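Local coordinates for protein mini spindles (PDB 5VJC) that probably binds tubulin through its TOG domains of HEAT repeats and promotes microtubule dynamics and formation of the mitotic spindle, at residues P6-N11 / K83-N88; V118-I123 / L160-L165; Y175-L180 / D193-L198. All coordinates share one frame; numbering follows the deposited sequence.

Contact 1: P6-N11 / K83-N88; sequences PLLCAN and KALVCN
L8 and A84 meet where an extended loop, leading into helix 13-22, is laid over the short helix 82-87 of the HEAT-repeat TOG domain. The tight part lies here. Alanine suits a place where backbone presses on helix: A84 CB comes within 3.5 Å of L8 O and 4.0 Å of L8 CB. From the loop the leucine turns inward, its CG beside the backbone N (chi1 -62°), and runs alongside L85 in the same direction, with CD1 of L8 3.9 Å from CD2 of L85. L74 and V51 also touch L8, completing its apolar surroundings.

Asparagine suits position 88 because its short amide can donate twice. ND2 of N88 gives one N-H to C9 O at 2.9 Å and the other to A84 O, also at 2.9 Å. Both acceptors lie close to the amide plane, which fixes the rotation of the group; at C9 the donor sits above the carbonyl plane, 51° out of it.

Toward N11 the contact turns to water and backbone atoms. A10 CB rests more loosely, 4.1 Å from C87 SG, and N11 directs its OD1 to the backbone N of A13. Water 1 accepts from C9 N and donates to N88 OD1. Farther along, water 2 spans the backbones, donating to N11 O at 2.6 Å and to C87 O at 2.9 Å.

Contact 2: V118-I123 / L160-L165; sequences VFQVLI and LRQVIL
The ring of F119 has V163 on one face and L122 on the other. V163 CG2 makes a CH-pi contact 4.0 Å from the F119 ring centroid, while L122 CD1 lies toward the rim of the opposite face; Q162 CB approaches the ring obliquely. The second flat group is the amide of Q162, whose OE1 is 3.6 Å from F119 CB. This oxygen is buried without a polar partner in the model, while NE2 donates to V116 O. The extended chain of Q162 (chi2 175°) carries the amide that far across.

Segments 118-123 and 160-165, on helices 105-124 and 150-166, run nearly parallel, their axes 9.7 Å apart at closest approach and inclined at 21°, as neighbouring helices do within one layer of a HEAT-repeat solenoid. A flat phenylalanine and a slim valine fit this spacing.

On the more polar flank Q120 and Q162 pass at about a right angle. Water 4 joins them, donating to Q120 OE1 at 2.6 Å and accepting from Q162 NE2 at 2.9 Å; Q120 NE2 turns to D124. Nearer the C-terminal ends, I123 and L165 cross obliquely, and their CD1 methyls touch at 3.9 Å.

Contact 3: Y175-L180 / D193-L198; sequences YVMEGL and DELTFL
L195 reaches in between V176, M177 and L180, CD2 serving the first two and CD1 the last two. It slides past V176 in the opposite direction, with V176 CG1 3.6 Å from both CG and CD2 of L195. M177 crosses it at about a right angle and sets SD 3.7 Å from L195 CD1 and equally close to CD2. L180 arrives tip to tip, CD2 to L195 CD1 at 3.9 Å. Leucine's two methyls thus suit it to three neighbours; an alanine here would probably leave a gap between V176 and L180 and M177 SD without the methyls it rests on.

M177 is flexible enough to bend at both chi2 (-60°) and chi3 (-66°), which curls its sulfur over the leucine. The other methyl of V176, CG2, lies 4.3 Å from L198 CD1, and E194 lends only its aliphatic CB to V176 before its carboxylate leaves to pair with R161.

Farther out, L142 packs on V176, while I215 and C233 cover L195. With no hydrogen bond across it, this is apolar packing between helix 169-178, carried on through L180, and the next helix, 185-202, in the core of a HEAT-repeat solenoid.

Along the chain the three contacts come strictly in series, each closing before the next opens. Contacts 1 and 2 have centres about 18 Å apart, as do contacts 2 and 3, whereas contacts 1 and 3 are about 33 Å apart on opposite sides of the chain's centre. Contact 2 touches both others. Helix 105-124 brings V118 and L122 against L85 and V86 of helix 82-87; helix 150-166, followed in the chain by helix 169-178, turns to contact 3, where R161 NH2 forms a salt bridge to E194 OE1 at 3.0 Å and R161 makes a cation-pi contact with F197. Packing is thus continuous from the N-terminal loop to helix 185-202 of the TOG domain.

Contact 1: P6-N11 / K83-N88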
loop_
_atom_site.group_PDB
_atom_site.type_symbol
_atom_site.label_atom_id
_atom_site.label_comp_id
_atom_site.label_asym_id
_atom_site.label_seq_id
_atom_site.Cartn_x
_atom_site.Cartn_y
_atom_site.Cartn_z
ATOM N N PRO A 6 -12.542 21.622 -16.099
ATOM C CA PRO A 6 -11.364 20.760 -15.910
ATOM C C PRO A 6 -11.733 19.512 -15.122
ATOM O O PRO A 6 -12.701 19.560 -14.365
ATOM C CB PRO A 6 -10.390 21.650 -15.130
ATOM C CG PRO A 6 -11.278 22.608 -14.393
ATOM C CD PRO A 6 -12.448 22.866 -15.314
ATOM N N LEU A 7 -10.999 18.418 -15.313
ATOM C CA LEU A 7 -11.297 17.170 -14.613
ATOM C C LEU A 7 -11.287 17.385 -13.104
ATOM O O LEU A 7 -12.197 16.966 -12.383
ATOM C CB LEU A 7 -10.285 16.078 -14.988
ATOM C CG LEU A 7 -10.281 15.584 -16.435
ATOM C CD1 LEU A 7 -9.338 14.401 -16.571
ATOM C CD2 LEU A 7 -11.684 15.206 -16.895
ATOM N N LEU A 8 -10.239 18.046 -12.638
ATOM C CA LEU A 8 -10.050 18.280 -11.222
ATOM C C LEU A 8 -9.878 19.770 -10.991
ATOM O O LEU A 8 -9.253 20.461 -11.796
ATOM C CB LEU A 8 -8.832 17.512 -10.701
ATOM C CG LEU A 8 -8.903 15.994 -10.820
ATOM C CD1 LEU A 8 -7.604 15.388 -10.335
ATOM C CD2 LEU A 8 -10.084 15.446 -10.024
ATOM N N CYS A 9 -10.428 20.264 -9.891
ATOM C CA CYS A 9 -10.357 21.692 -9.620
ATOM C C CYS A 9 -9.311 21.972 -8.538
ATOM O O CYS A 9 -9.344 21.370 -7.461
ATOM C CB CYS A 9 -11.746 22.212 -9.224
ATOM S SG CYS A 9 -11.801 23.955 -8.703
ATOM N N ALA A 10 -8.357 22.853 -8.837
ATOM C CA ALA A 10 -7.425 23.303 -7.814
ATOM C C ALA A 10 -8.183 24.171 -6.830
ATOM O O ALA A 10 -8.615 25.278 -7.157
ATOM C CB ALA A 10 -6.252 24.068 -8.417
ATOM N N ASN A 11 -8.378 23.646 -5.632
ATOM C CA ASN A 11 -9.048 24.377 -4.579
ATOM C C ASN A 11 -8.467 23.896 -3.271
ATOM O O ASN A 11 -7.550 23.063 -3.272
ATOM C CB ASN A 11 -10.567 24.181 -4.649
ATOM C CG ASN A 11 -10.974 22.719 -4.573
ATOM O OD1 ASN A 11 -10.391 21.941 -3.819
ATOM N ND2 ASN A 11 -11.986 22.338 -5.360
ATOM N N LYS A 83 -1.070 20.612 -10.115
ATOM C CA LYS A 83 -1.556 21.341 -8.946
ATOM C C LYS A 83 -2.931 20.796 -8.534
ATOM O O LYS A 83 -3.171 20.468 -7.365
ATOM C CB LYS A 83 -1.635 22.845 -9.237
ATOM C CG LYS A 83 -1.758 23.740 -8.005
ATOM C CD LYS A 83 -1.269 23.059 -6.719
ATOM C CE LYS A 83 -1.266 24.036 -5.538
ATOM N NZ LYS A 83 -0.987 23.345 -4.243
ATOM N N ALA A 84 -3.814 20.670 -9.512
ATOM C CA ALA A 84 -5.157 20.156 -9.272
ATOM C C ALA A 84 -5.128 18.711 -8.738
ATOM O O ALA A 84 -5.836 18.385 -7.784
ATOM C CB ALA A 84 -5.986 20.247 -10.547
ATOM N N LEU A 85 -4.292 17.862 -9.335
ATOM C CA LEU A 85 -4.116 16.494 -8.833
ATOM C C LEU A 85 -3.793 16.538 -7.341
ATOM O O LEU A 85 -4.487 15.910 -6.548
ATOM C CB LEU A 85 -3.019 15.737 -9.611
ATOM C CG LEU A 85 -2.906 14.229 -9.317
ATOM C CD1 LEU A 85 -2.134 13.944 -8.035
ATOM C CD2 LEU A 85 -4.298 13.649 -9.229
ATOM N N VAL A 86 -2.775 17.302 -6.954
ATOM C CA VAL A 86 -2.399 17.402 -5.541
ATOM C C VAL A 86 -3.538 17.904 -4.640
ATOM O O VAL A 86 -3.763 17.368 -3.546
ATOM C CB VAL A 86 -1.166 18.317 -5.350
ATOM C CG1 VAL A 86 -0.875 18.540 -3.861
ATOM C CG2 VAL A 86 0.053 17.700 -6.053
ATOM N N CYS A 87 -4.246 18.933 -5.095
ATOM C CA CYS A 87 -5.432 19.430 -4.399
ATOM C C CYS A 87 -6.519 18.355 -4.200
ATOM O O CYS A 87 -7.313 18.421 -3.247
ATOM C CB CYS A 87 -6.016 20.629 -5.163
ATOM S SG CYS A 87 -4.958 22.095 -5.110
ATOM N N ASN A 88 -6.572 17.379 -5.103
ATOM C CA ASN A 88 -7.584 16.341 -5.004
ATOM C C ASN A 88 -6.979 14.949 -4.744
ATOM O O ASN A 88 -7.653 13.938 -4.889
ATOM C CB ASN A 88 -8.436 16.325 -6.274
ATOM C CG ASN A 88 -9.246 17.602 -6.447
ATOM O OD1 ASN A 88 -10.376 17.679 -5.990
ATOM N ND2 ASN A 88 -8.664 18.604 -7.103
HETATM O O HOH W 1 -11.830 18.803 -8.104
HETATM O O HOH W 2 -7.481 20.927 -1.819
HETATM O O HOH W 3 -10.475 19.206 -3.666
#

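Contact 2: V118-I123 / L160-L165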
loop_
_atom_site.group_PDB
_atom_site.type_symbol
_atom_site.label_atom_id
_atom_site.label_comp_id
_atom_site.label_asym_id
_atom_site.label_seq_id
_atom_site.Cartn_x
_atom_site.Cartn_y
_atom_site.Cartn_z
ATOM N N VAL A 118 1.799 9.615 -10.581
ATOM C CA VAL A 118 1.370 10.491 -9.483
ATOM C C VAL A 118 2.443 10.649 -8.412
ATOM O O VAL A 118 2.766 11.767 -8.015
ATOM C CB VAL A 118 0.086 9.962 -8.811
ATOM C CG1 VAL A 118 -0.173 10.673 -7.476
ATOM C CG2 VAL A 118 -1.105 10.133 -9.748
ATOM N N PHE A 119 3.002 9.536 -7.939
ATOM C CA PHE A 119 3.945 9.645 -6.829
ATOM C C PHE A 119 5.265 10.264 -7.267
ATOM O O PHE A 119 5.905 10.951 -6.474
ATOM C CB PHE A 119 4.138 8.281 -6.146
ATOM C CG PHE A 119 3.079 8.014 -5.125
ATOM C CD1 PHE A 119 3.248 8.419 -3.813
ATOM C CD2 PHE A 119 1.866 7.459 -5.502
ATOM C CE1 PHE A 119 2.244 8.240 -2.873
ATOM C CE2 PHE A 119 0.850 7.263 -4.564
ATOM C CZ PHE A 119 1.042 7.657 -3.250
ATOM N N GLN A 120 5.632 10.090 -8.539
ATOM C CA GLN A 120 6.759 10.835 -9.095
ATOM C C GLN A 120 6.529 12.354 -9.023
ATOM O O GLN A 120 7.427 13.109 -8.622
ATOM C CB GLN A 120 7.040 10.429 -10.545
ATOM C CG GLN A 120 8.408 10.958 -11.010
ATOM C CD GLN A 120 9.526 10.544 -10.053
ATOM O OE1 GLN A 120 9.729 9.351 -9.802
ATOM N NE2 GLN A 120 10.241 11.526 -9.497
ATOM N N VAL A 121 5.336 12.803 -9.390
ATOM C CA VAL A 121 4.976 14.223 -9.222
ATOM C C VAL A 121 5.095 14.658 -7.759
ATOM O O VAL A 121 5.681 15.708 -7.456
ATOM C CB VAL A 121 3.552 14.512 -9.744
ATOM C CG1 VAL A 121 3.069 15.909 -9.313
ATOM C CG2 VAL A 121 3.538 14.404 -11.256
ATOM N N LEU A 122 4.594 13.841 -6.838
ATOM C CA LEU A 122 4.681 14.189 -5.413
ATOM C C LEU A 122 6.140 14.294 -4.945
ATOM O O LEU A 122 6.509 15.194 -4.175
ATOM C CB LEU A 122 3.934 13.161 -4.565
ATOM C CG LEU A 122 2.465 12.933 -4.936
ATOM C CD1 LEU A 122 1.799 11.964 -3.950
ATOM C CD2 LEU A 122 1.706 14.257 -5.013
ATOM N N ILE A 123 6.971 13.368 -5.412
ATOM C CA ILE A 123 8.395 13.397 -5.074
ATOM C C ILE A 123 9.068 14.643 -5.655
ATOM O O ILE A 123 9.805 15.340 -4.954
ATOM C CB ILE A 123 9.097 12.131 -5.567
ATOM C CG1 ILE A 123 8.528 10.915 -4.812
ATOM C CG2 ILE A 123 10.630 12.268 -5.406
ATOM C CD1 ILE A 123 8.861 9.575 -5.432
ATOM N N LEU A 160 4.560 1.184 -3.818
ATOM C CA LEU A 160 4.875 1.153 -2.393
ATOM C C LEU A 160 6.264 1.760 -2.126
ATOM O O LEU A 160 6.485 2.486 -1.136
ATOM C CB LEU A 160 4.809 -0.275 -1.851
ATOM C CG LEU A 160 4.890 -0.400 -0.321
ATOM C CD1 LEU A 160 3.582 0.027 0.365
ATOM C CD2 LEU A 160 5.260 -1.807 0.100
ATOM N N ARG A 161 7.190 1.529 -3.049
ATOM C CA ARG A 161 8.551 2.009 -2.818
ATOM C C ARG A 161 8.724 3.474 -3.183
ATOM O O ARG A 161 9.758 4.069 -2.885
ATOM C CB ARG A 161 9.536 1.127 -3.566
ATOM C CG ARG A 161 9.629 -0.236 -2.884
ATOM C CD ARG A 161 10.497 -1.219 -3.652
ATOM N NE ARG A 161 10.407 -2.544 -3.051
ATOM C CZ ARG A 161 11.168 -3.578 -3.402
ATOM N NH1 ARG A 161 12.107 -3.429 -4.331
ATOM N NH2 ARG A 161 11.007 -4.751 -2.792
ATOM N N GLN A 162 7.684 4.056 -3.775
ATOM C CA GLN A 162 7.568 5.500 -3.874
ATOM C C GLN A 162 6.888 6.099 -2.641
ATOM O O GLN A 162 7.271 7.160 -2.192
ATOM C CB GLN A 162 6.770 5.892 -5.108
ATOM C CG GLN A 162 7.445 5.557 -6.417
ATOM C CD GLN A 162 6.533 5.882 -7.554
ATOM O OE1 GLN A 162 5.424 5.320 -7.655
ATOM N NE2 GLN A 162 6.946 6.837 -8.388
ATOM N N VAL A 163 5.857 5.425 -2.129
ATOM C CA VAL A 163 5.135 5.923 -0.962
ATOM C C VAL A 163 6.074 6.179 0.215
ATOM O O VAL A 163 5.951 7.203 0.906
ATOM C CB VAL A 163 4.029 4.946 -0.532
ATOM C CG1 VAL A 163 3.394 5.400 0.773
ATOM C CG2 VAL A 163 2.956 4.850 -1.632
ATOM N N ILE A 164 7.029 5.273 0.440
ATOM C CA ILE A 164 7.912 5.410 1.588
ATOM C C ILE A 164 8.811 6.635 1.475
ATOM O O ILE A 164 9.401 7.034 2.454
ATOM C CB ILE A 164 8.825 4.177 1.796
ATOM C CG1 ILE A 164 9.725 3.977 0.572
ATOM C CG2 ILE A 164 7.996 2.951 2.074
ATOM C CD1 ILE A 164 10.380 2.604 0.513
ATOM N N LEU A 165 8.904 7.232 0.290
ATOM C CA LEU A 165 9.690 8.452 0.136
ATOM C C LEU A 165 8.886 9.687 0.550
ATOM O O LEU A 165 9.464 10.738 0.800
ATOM C CB LEU A 165 10.170 8.597 -1.309
ATOM C CG LEU A 165 10.969 7.375 -1.801
ATOM C CD1 LEU A 165 11.351 7.490 -3.276
ATOM C CD2 LEU A 165 12.203 7.180 -0.929
HETATM O O HOH W 4 9.823 7.168 -8.321
#

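Contact 3: Y175-L180 / D193-L198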
loop_
_atom_site.group_PDB
_atom_site.type_symbol
_atom_site.label_atom_id
_atom_site.label_comp_id
_atom_site.label_asym_id
_atom_site.label_seq_id
_atom_site.Cartn_x
_atom_site.Cartn_y
_atom_site.Cartn_z
ATOM N N TYR A 175 2.347 -1.321 8.266
ATOM C CA TYR A 175 1.307 -1.855 7.362
ATOM C C TYR A 175 1.713 -3.160 6.674
ATOM O O TYR A 175 0.895 -4.065 6.494
ATOM C CB TYR A 175 0.944 -0.819 6.307
ATOM C CG TYR A 175 0.122 0.327 6.861
ATOM C CD1 TYR A 175 -1.089 0.087 7.506
ATOM C CD2 TYR A 175 0.542 1.636 6.727
ATOM C CE1 TYR A 175 -1.859 1.135 8.021
ATOM C CE2 TYR A 175 -0.217 2.690 7.230
ATOM C CZ TYR A 175 -1.419 2.426 7.877
ATOM O OH TYR A 175 -2.187 3.454 8.372
ATOM N N VAL A 176 2.980 -3.266 6.291
ATOM C CA VAL A 176 3.471 -4.505 5.718
ATOM C C VAL A 176 3.409 -5.638 6.728
ATOM O O VAL A 176 2.992 -6.758 6.374
ATOM C CB VAL A 176 4.917 -4.373 5.202
ATOM C CG1 VAL A 176 5.408 -5.757 4.697
ATOM C CG2 VAL A 176 4.946 -3.354 4.077
ATOM N N MET A 177 3.818 -5.345 7.969
ATOM C CA MET A 177 3.723 -6.305 9.078
ATOM C C MET A 177 2.301 -6.919 9.218
ATOM O O MET A 177 2.155 -8.097 9.558
ATOM C CB MET A 177 4.122 -5.642 10.408
ATOM C CG MET A 177 5.640 -5.491 10.635
ATOM S SD MET A 177 6.545 -7.079 10.641
ATOM C CE MET A 177 5.872 -7.851 12.110
ATOM N N GLU A 178 1.267 -6.123 8.956
ATOM C CA GLU A 178 -0.121 -6.607 9.093
ATOM C C GLU A 178 -0.402 -7.709 8.109
ATOM O O GLU A 178 -1.234 -8.580 8.365
ATOM C CB GLU A 178 -1.132 -5.478 8.887
ATOM C CG GLU A 178 -1.174 -4.479 10.013
ATOM C CD GLU A 178 -1.416 -5.147 11.363
ATOM O OE1 GLU A 178 -2.396 -5.920 11.484
ATOM O OE2 GLU A 178 -0.610 -4.916 12.297
ATOM N N GLY A 179 0.330 -7.685 6.994
ATOM C CA GLY A 179 0.185 -8.670 5.943
ATOM C C GLY A 179 0.569 -10.070 6.377
ATOM O O GLY A 179 0.166 -11.033 5.741
ATOM N N LEU A 180 1.328 -10.204 7.464
ATOM C CA LEU A 180 1.669 -11.545 7.946
ATOM C C LEU A 180 0.438 -12.297 8.479
ATOM O O LEU A 180 0.481 -13.512 8.638
ATOM C CB LEU A 180 2.746 -11.489 9.041
ATOM C CG LEU A 180 4.060 -10.771 8.726
ATOM C CD1 LEU A 180 5.054 -11.030 9.821
ATOM C CD2 LEU A 180 4.620 -11.194 7.371
ATOM N N ASP A 193 9.026 -10.870 2.006
ATOM C CA ASP A 193 10.049 -10.347 1.091
ATOM C C ASP A 193 10.150 -8.806 1.158
ATOM O O ASP A 193 11.240 -8.237 1.069
ATOM C CB ASP A 193 9.764 -10.779 -0.365
ATOM C CG ASP A 193 9.999 -12.277 -0.608
ATOM O OD1 ASP A 193 10.551 -12.962 0.276
ATOM O OD2 ASP A 193 9.623 -12.768 -1.695
ATOM N N GLU A 194 9.021 -8.128 1.309
ATOM C CA GLU A 194 9.053 -6.676 1.418
ATOM C C GLU A 194 9.695 -6.251 2.737
ATOM O O GLU A 194 10.479 -5.299 2.777
ATOM C CB GLU A 194 7.639 -6.091 1.273
ATOM C CG GLU A 194 7.647 -4.590 0.931
ATOM C CD GLU A 194 8.302 -4.285 -0.421
ATOM O OE1 GLU A 194 8.521 -5.216 -1.236
ATOM O OE2 GLU A 194 8.564 -3.100 -0.692
ATOM N N LEU A 195 9.394 -6.968 3.819
ATOM C CA LEU A 195 10.035 -6.668 5.090
ATOM C C LEU A 195 11.558 -6.782 4.953
ATOM O O LEU A 195 12.301 -5.950 5.477
ATOM C CB LEU A 195 9.517 -7.586 6.200
ATOM C CG LEU A 195 8.031 -7.369 6.572
ATOM C CD1 LEU A 195 7.452 -8.531 7.387
ATOM C CD2 LEU A 195 7.816 -6.020 7.307
ATOM N N THR A 196 12.005 -7.794 4.221
ATOM C CA THR A 196 13.434 -8.008 3.991
ATOM C C THR A 196 14.025 -6.813 3.238
ATOM O O THR A 196 15.093 -6.304 3.600
ATOM C CB THR A 196 13.692 -9.309 3.199
ATOM O OG1 THR A 196 13.070 -10.414 3.863
ATOM C CG2 THR A 196 15.206 -9.584 3.040
ATOM N N PHE A 197 13.323 -6.356 2.198
ATOM C CA PHE A 197 13.785 -5.192 1.450
ATOM C C PHE A 197 13.888 -3.964 2.362
ATOM O O PHE A 197 14.890 -3.238 2.351
ATOM C CB PHE A 197 12.862 -4.902 0.258
ATOM C CG PHE A 197 13.068 -3.532 -0.341
ATOM C CD1 PHE A 197 14.071 -3.314 -1.278
ATOM C CD2 PHE A 197 12.275 -2.464 0.047
ATOM C CE1 PHE A 197 14.264 -2.048 -1.817
ATOM C CE2 PHE A 197 12.465 -1.202 -0.492
ATOM C CZ PHE A 197 13.456 -1.002 -1.431
ATOM N N LEU A 198 12.862 -3.742 3.169
ATOM C CA LEU A 198 12.831 -2.581 4.051
ATOM C C LEU A 198 13.921 -2.627 5.124
ATOM O O LEU A 198 14.522 -1.599 5.464
ATOM C CB LEU A 198 11.456 -2.470 4.722
ATOM C CG LEU A 198 10.333 -2.044 3.782
ATOM C CD1 LEU A 198 9.001 -2.134 4.522
ATOM C CD2 LEU A 198 10.600 -0.630 3.249
#